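Local coordinates for 2-dehydropantoate 2-reductase (Geobacter metallireducens, PDB 3HN2), which probably catalyses the NADPH-dependent reduction of ketopantoate to pantoate, a step in the biosynthesis of pantothenate, at residues Gly18-Arg23 and Gly51-Pro56; Phe116-Ile121 and Glu150-Asp155. One frame throughout, in Å; residues are numbered along the deposited sequence.

Interaction 1: residues Gly18-Arg23 and Gly51-Pro56; sequences GALLQR and GDFTLP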
loop_
_atom_site.group_PDB
_atom_site.type_symbol
_atom_site.label_atom_id
_atom_site.label_comp_id
_atom_site.label_asym_id
_atom_site.label_seq_id
_atom_site.Cartn_x
_atom_site.Cartn_y
_atom_site.Cartn_z
ATOM N N GLY A 18 6.212 -2.658 22.549
ATOM C CA GLY A 18 6.941 -2.857 23.800
ATOM C C GLY A 18 8.233 -3.633 23.617
ATOM O O GLY A 18 9.232 -3.349 24.285
ATOM N N ALA A 19 8.207 -4.610 22.712
ATOM C CA ALA A 19 9.388 -5.408 22.389
ATOM C C ALA A 19 10.441 -4.578 21.674
ATOM O O ALA A 19 11.631 -4.763 21.909
ATOM C CB ALA A 19 9.013 -6.612 21.553
ATOM N N LEU A 20 9.998 -3.664 20.813
ATOM C CA LEU A 20 10.908 -2.748 20.137
ATOM C C LEU A 20 11.454 -1.704 21.109
ATOM O O LEU A 20 12.611 -1.288 20.995
ATOM C CB LEU A 20 10.230 -2.063 18.945
ATOM C CG LEU A 20 9.825 -2.887 17.715
ATOM C CD1 LEU A 20 9.176 -1.973 16.697
ATOM C CD2 LEU A 20 10.988 -3.641 17.079
ATOM N N LEU A 21 10.619 -1.297 22.065
ATOM C CA LEU A 21 11.025 -0.330 23.085
ATOM C C LEU A 21 12.145 -0.838 23.993
ATOM O O LEU A 21 13.135 -0.133 24.184
ATOM C CB LEU A 21 9.827 0.161 23.901
ATOM C CG LEU A 21 8.977 1.269 23.265
ATOM C CD1 LEU A 21 7.587 1.297 23.880
ATOM C CD2 LEU A 21 9.637 2.648 23.353
ATOM N N GLN A 22 12.023 -2.057 24.520
ATOM C CA GLN A 22 13.098 -2.606 25.358
ATOM C C GLN A 22 14.313 -3.097 24.562
ATOM O O GLN A 22 15.417 -3.153 25.105
ATOM C CB GLN A 22 12.597 -3.678 26.339
ATOM C CG GLN A 22 12.540 -5.099 25.810
ATOM C CD GLN A 22 12.392 -6.130 26.919
ATOM O OE1 GLN A 22 13.246 -6.996 27.087
ATOM N NE2 GLN A 22 11.307 -6.037 27.683
ATOM N N ARG A 23 14.110 -3.429 23.283
ATOM C CA ARG A 23 15.207 -3.842 22.397
ATOM C C ARG A 23 16.208 -2.709 22.212
ATOM O O ARG A 23 17.394 -2.954 22.014
ATOM C CB ARG A 23 14.671 -4.300 21.040
ATOM C CG ARG A 23 15.577 -5.263 20.277
ATOM C CD ARG A 23 16.368 -4.574 19.173
ATOM N NE ARG A 23 15.510 -4.031 18.119
ATOM C CZ ARG A 23 15.128 -4.696 17.031
ATOM N NH1 ARG A 23 14.347 -4.104 16.135
ATOM N NH2 ARG A 23 15.521 -5.949 16.834
ATOM N N GLY A 51 13.252 -8.591 9.531
ATOM C CA GLY A 51 14.129 -9.503 10.269
ATOM C C GLY A 51 13.619 -9.820 11.665
ATOM O O GLY A 51 13.257 -8.917 12.425
ATOM N N ASP A 52 13.602 -11.108 11.999
ATOM C CA ASP A 52 13.070 -11.584 13.279
ATOM C C ASP A 52 14.043 -11.343 14.431
ATOM O O ASP A 52 15.259 -11.309 14.228
ATOM C CB ASP A 52 12.725 -13.080 13.198
ATOM C CG ASP A 52 11.837 -13.428 12.005
ATOM O OD1 ASP A 52 11.759 -14.624 11.655
ATOM O OD2 ASP A 52 11.218 -12.520 11.411
ATOM N N PHE A 53 13.501 -11.163 15.634
ATOM C CA PHE A 53 14.315 -11.119 16.851
ATOM C C PHE A 53 13.594 -11.742 18.048
ATOM O O PHE A 53 12.371 -11.877 18.048
ATOM C CB PHE A 53 14.830 -9.697 17.156
ATOM C CG PHE A 53 13.811 -8.782 17.787
ATOM C CD1 PHE A 53 12.888 -8.099 17.005
ATOM C CD2 PHE A 53 13.805 -8.571 19.165
ATOM C CE1 PHE A 53 11.958 -7.237 17.589
ATOM C CE2 PHE A 53 12.875 -7.720 19.752
ATOM C CZ PHE A 53 11.951 -7.051 18.961
ATOM N N THR A 54 14.363 -12.129 19.059
ATOM C CA THR A 54 13.819 -12.827 20.218
ATOM C C THR A 54 14.337 -12.214 21.517
ATOM O O THR A 54 15.543 -12.037 21.692
ATOM C CB THR A 54 14.174 -14.334 20.186
ATOM O OG1 THR A 54 15.574 -14.491 19.934
ATOM C CG2 THR A 54 13.398 -15.058 19.095
ATOM N N LEU A 55 13.418 -11.873 22.415
ATOM C CA LEU A 55 13.792 -11.414 23.748
ATOM C C LEU A 55 13.811 -12.610 24.690
ATOM O O LEU A 55 12.757 -13.192 24.962
ATOM C CB LEU A 55 12.817 -10.354 24.266
ATOM C CG LEU A 55 12.791 -8.980 23.599
ATOM C CD1 LEU A 55 11.544 -8.235 24.032
ATOM C CD2 LEU A 55 14.043 -8.169 23.913
ATOM N N PRO A 56 15.008 -12.983 25.186
ATOM C CA PRO A 56 15.161 -14.162 26.043
ATOM C C PRO A 56 14.455 -13.973 27.382
ATOM O O PRO A 56 13.809 -14.895 27.884
ATOM C CB PRO A 56 16.680 -14.258 26.251
ATOM C CG PRO A 56 17.286 -13.374 25.207
ATOM C CD PRO A 56 16.293 -12.293 24.975
#
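The guanidinium group of Arg23 lies over one face of the Phe53 ring. Arg23 CZ is 4.2 Å from the centroid of that ring and 14° off its normal, so the pair is a cation-pi contact. The two planes are not parallel but 35° apart. The tilt brings one nitrogen down first: Arg23 NH2 is 3.4 Å from Phe53 CD1 and is displaced toward the rim. The Arg23 chain bends at chi2 and chi3 to fold back on the ring, and on the way its CG meets Phe53 CE2 at 3.7 Å. The ring is also met at its far end. Ala19 O sits at the edge, near the ring plane, and Ala19 CB is 3.9 Å from Phe53 CZ. Leu20 begins by pointing away from the strand, yet its CD2 returns to within 3.8 Å of Phe53 CE1.

Helix 14-23 follows strand 5-8 and a glycine-rich turn, a pattern consistent with the nucleotide-binding start of a Rossmann fold, as expected for this NADP-dependent family. Here its last turns pack on strand 53-55, an edge strand of a separate three-stranded sheet, at a steep 80°. Strand 44-48 pairs with strand 53-55, and its Val46 touches both Ala19 and Phe53.

Leu55 is the second anchor and points the same way as Phe53, toward the helix. Its CD1 lies 3.9 Å from Ala19 CB. Gln22 approaches Leu55 from the opposite direction, with an extended chain beyond CG. Its OE1 is 3.5 Å from Leu55 CD2, a van der Waals contact. An alanine in place of Phe53 would probably leave the Arg23 guanidinium without its aromatic partner and free to swing, and open a gap beside Ala19 and Leu20.

Interaction 2: residues Phe116-Ile121 and Glu150-Asp155; sequences FGAERI and EFLPRD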
loop_
_atom_site.group_PDB
_atom_site.type_symbol
_atom_site.label_atom_id
_atom_site.label_comp_id
_atom_site.label_asym_id
_atom_site.label_seq_id
_atom_site.Cartn_x
_atom_site.Cartn_y
_atom_site.Cartn_z
ATOM N N PHE A 116 -8.349 10.081 34.723
ATOM C CA PHE A 116 -7.042 10.369 35.327
ATOM C C PHE A 116 -6.609 11.836 35.310
ATOM O O PHE A 116 -6.104 12.346 36.310
ATOM C CB PHE A 116 -5.956 9.488 34.699
ATOM C CG PHE A 116 -6.218 8.017 34.849
ATOM C CD1 PHE A 116 -6.050 7.388 36.082
ATOM C CD2 PHE A 116 -6.649 7.257 33.762
ATOM C CE1 PHE A 116 -6.298 6.027 36.230
ATOM C CE2 PHE A 116 -6.900 5.891 33.897
ATOM C CZ PHE A 116 -6.728 5.278 35.137
ATOM N N GLY A 117 -6.803 12.500 34.175
ATOM C CA GLY A 117 -6.389 13.891 34.009
ATOM C C GLY A 117 -6.019 14.156 32.566
ATOM O O GLY A 117 -5.238 13.410 31.976
ATOM N N ALA A 118 -6.582 15.223 32.002
ATOM C CA ALA A 118 -6.433 15.533 30.579
ATOM C C ALA A 118 -5.014 15.937 30.166
ATOM O O ALA A 118 -4.627 15.744 29.017
ATOM C CB ALA A 118 -7.441 16.594 30.158
ATOM N N GLU A 119 -4.239 16.476 31.104
ATOM C CA GLU A 119 -2.855 16.862 30.822
ATOM C C GLU A 119 -1.867 15.691 30.923
ATOM O O GLU A 119 -0.657 15.886 30.802
ATOM C CB GLU A 119 -2.409 18.046 31.697
ATOM C CG GLU A 119 -2.355 17.782 33.198
ATOM C CD GLU A 119 -3.683 18.034 33.887
ATOM O OE1 GLU A 119 -4.616 17.221 33.711
ATOM O OE2 GLU A 119 -3.790 19.042 34.613
ATOM N N ARG A 120 -2.389 14.483 31.140
ATOM C CA ARG A 120 -1.579 13.263 31.154
ATOM C C ARG A 120 -1.710 12.496 29.837
ATOM O O ARG A 120 -0.890 11.631 29.538
ATOM C CB ARG A 120 -1.991 12.332 32.306
ATOM C CG ARG A 120 -2.354 13.016 33.620
ATOM C CD ARG A 120 -2.726 11.992 34.688
ATOM N NE ARG A 120 -1.588 11.666 35.545
ATOM C CZ ARG A 120 -1.465 12.044 36.816
ATOM N NH1 ARG A 120 -0.388 11.701 37.504
ATOM N NH2 ARG A 120 -2.416 12.754 37.409
ATOM N N ILE A 121 -2.731 12.823 29.052
ATOM C CA ILE A 121 -3.158 11.959 27.947
ATOM C C ILE A 121 -2.473 12.289 26.625
ATOM O O ILE A 121 -2.451 13.439 26.191
ATOM C CB ILE A 121 -4.711 11.944 27.802
ATOM C CG1 ILE A 121 -5.381 11.643 29.150
ATOM C CG2 ILE A 121 -5.181 10.946 26.742
ATOM C CD1 ILE A 121 -4.907 10.367 29.865
ATOM N N GLU A 150 -1.126 15.320 21.530
ATOM C CA GLU A 150 -1.567 15.478 22.911
ATOM C C GLU A 150 -3.042 15.840 22.948
ATOM O O GLU A 150 -3.507 16.665 22.153
ATOM C CB GLU A 150 -0.717 16.495 23.669
ATOM C CG GLU A 150 -0.475 17.804 22.956
ATOM C CD GLU A 150 0.341 18.779 23.782
ATOM O OE1 GLU A 150 0.663 19.853 23.240
ATOM O OE2 GLU A 150 0.655 18.486 24.961
ATOM N N PHE A 151 -3.780 15.188 23.844
ATOM C CA PHE A 151 -5.191 15.488 24.033
ATOM C C PHE A 151 -5.401 16.949 24.458
ATOM O O PHE A 151 -6.089 17.700 23.772
ATOM C CB PHE A 151 -5.829 14.523 25.032
ATOM C CG PHE A 151 -7.283 14.800 25.286
ATOM C CD1 PHE A 151 -8.233 14.546 24.293
ATOM C CD2 PHE A 151 -7.707 15.328 26.509
ATOM C CE1 PHE A 151 -9.576 14.807 24.511
ATOM C CE2 PHE A 151 -9.055 15.593 26.738
ATOM C CZ PHE A 151 -9.994 15.329 25.739
ATOM N N LEU A 152 -4.799 17.345 25.575
ATOM C CA LEU A 152 -4.784 18.748 25.965
ATOM C C LEU A 152 -3.529 19.378 25.361
ATOM O O LEU A 152 -2.418 18.917 25.625
ATOM C CB LEU A 152 -4.814 18.892 27.490
ATOM C CG LEU A 152 -5.750 19.930 28.134
ATOM C CD1 LEU A 152 -5.094 21.306 28.231
ATOM C CD2 LEU A 152 -7.116 20.006 27.435
ATOM N N PRO A 153 -3.705 20.439 24.546
ATOM C CA PRO A 153 -2.674 20.897 23.608
ATOM C C PRO A 153 -1.545 21.756 24.203
ATOM O O PRO A 153 -1.182 22.781 23.610
ATOM C CB PRO A 153 -3.484 21.712 22.594
ATOM C CG PRO A 153 -4.590 22.291 23.402
ATOM C CD PRO A 153 -4.918 21.278 24.474
ATOM N N ARG A 154 -0.976 21.345 25.338
ATOM C CA ARG A 154 0.115 22.120 25.943
ATOM C C ARG A 154 1.535 21.564 25.770
ATOM O O ARG A 154 1.997 20.691 26.511
ATOM C CB ARG A 154 -0.187 22.508 27.396
ATOM C CG ARG A 154 -1.204 23.645 27.522
ATOM C CD ARG A 154 -0.841 24.844 26.636
ATOM N NE ARG A 154 -0.071 25.858 27.353
ATOM C CZ ARG A 154 -0.588 26.978 27.851
ATOM N NH1 ARG A 154 -1.882 27.243 27.706
ATOM N NH2 ARG A 154 0.189 27.842 28.493
ATOM N N ASP A 155 2.352 21.952 24.825
ATOM C CA ASP A 155 3.813 21.795 24.754
ATOM C C ASP A 155 4.308 20.913 23.593
ATOM O O ASP A 155 3.508 20.421 22.797
ATOM C CB ASP A 155 4.362 21.271 26.083
ATOM C CG ASP A 155 4.327 22.316 27.180
ATOM O OD1 ASP A 155 4.109 23.505 26.863
ATOM O OD2 ASP A 155 4.518 21.951 28.358
#
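The Phe151 ring takes residues 116-121 at its edge, not over a face. Ala118 CB lies near the ring plane, 3.9 Å from Phe151 CD2 and equally close to CE2. Ala118 O is also in plane at that edge. Outside the two segments, Glu109, Glu110 and Ala113 of helix 108-115 touch the Phe151 side chain. The contact lies at one end of the large mixed sheet of the Rossmann-type domain, where strands 121-129 and 142-150 are antiparallel neighbours. The loop entering the first meets the loop leaving the second.

Phe151 has its CG anti to the backbone N (chi1 179°), which swings the ring out so that its CD2-CE2 side runs past the Ala118 methyl. Its CB rests against Ile121, with CB to CB at 3.9 Å. The two side chains run side by side in the same direction. Ile121 is buried, and it also packs on Leu112 and Ile99 of the neighbouring helix and strand.

Leu152 comes to Ala118 too, but through its first carbon. Leu152 CB is 3.5 Å from Ala118 O, while the Leu152 CG to Ala118 CB distance is 4.3 Å. Beyond it the loop makes an inverse gamma turn centred on Pro153, closed by Arg154 N to Leu152 O. On the other loop, Glu119 O accepts a hydrogen bond from Arg158 NH2, tying this loop to helix 157-168.

One hydrogen bond joins the two backbones. Phe151 N donates it to Ile121 O, 3.2 Å long, with an N-H...O angle of 160°.

Overall arrangement
Both contacts belong to the N-terminal, Rossmann-type part of the chain. Their centres are 29 Å apart and their nearest atoms about 15 Å, so they do not touch. They follow each other along the sequence. Interaction 1 joins the first helix of the fold to the small three-stranded sheet. Interaction 2 lies at the surface, where strand 121-129 begins and strand 142-150 ends. In this family the active site is a cleft between the N- and C-terminal domains, with NADPH bound on the N-terminal side. Helix 14-23 probably faces the cofactor with its beginning, while residues 18-23 form its later part. Interaction 2 is structural packing at the loops.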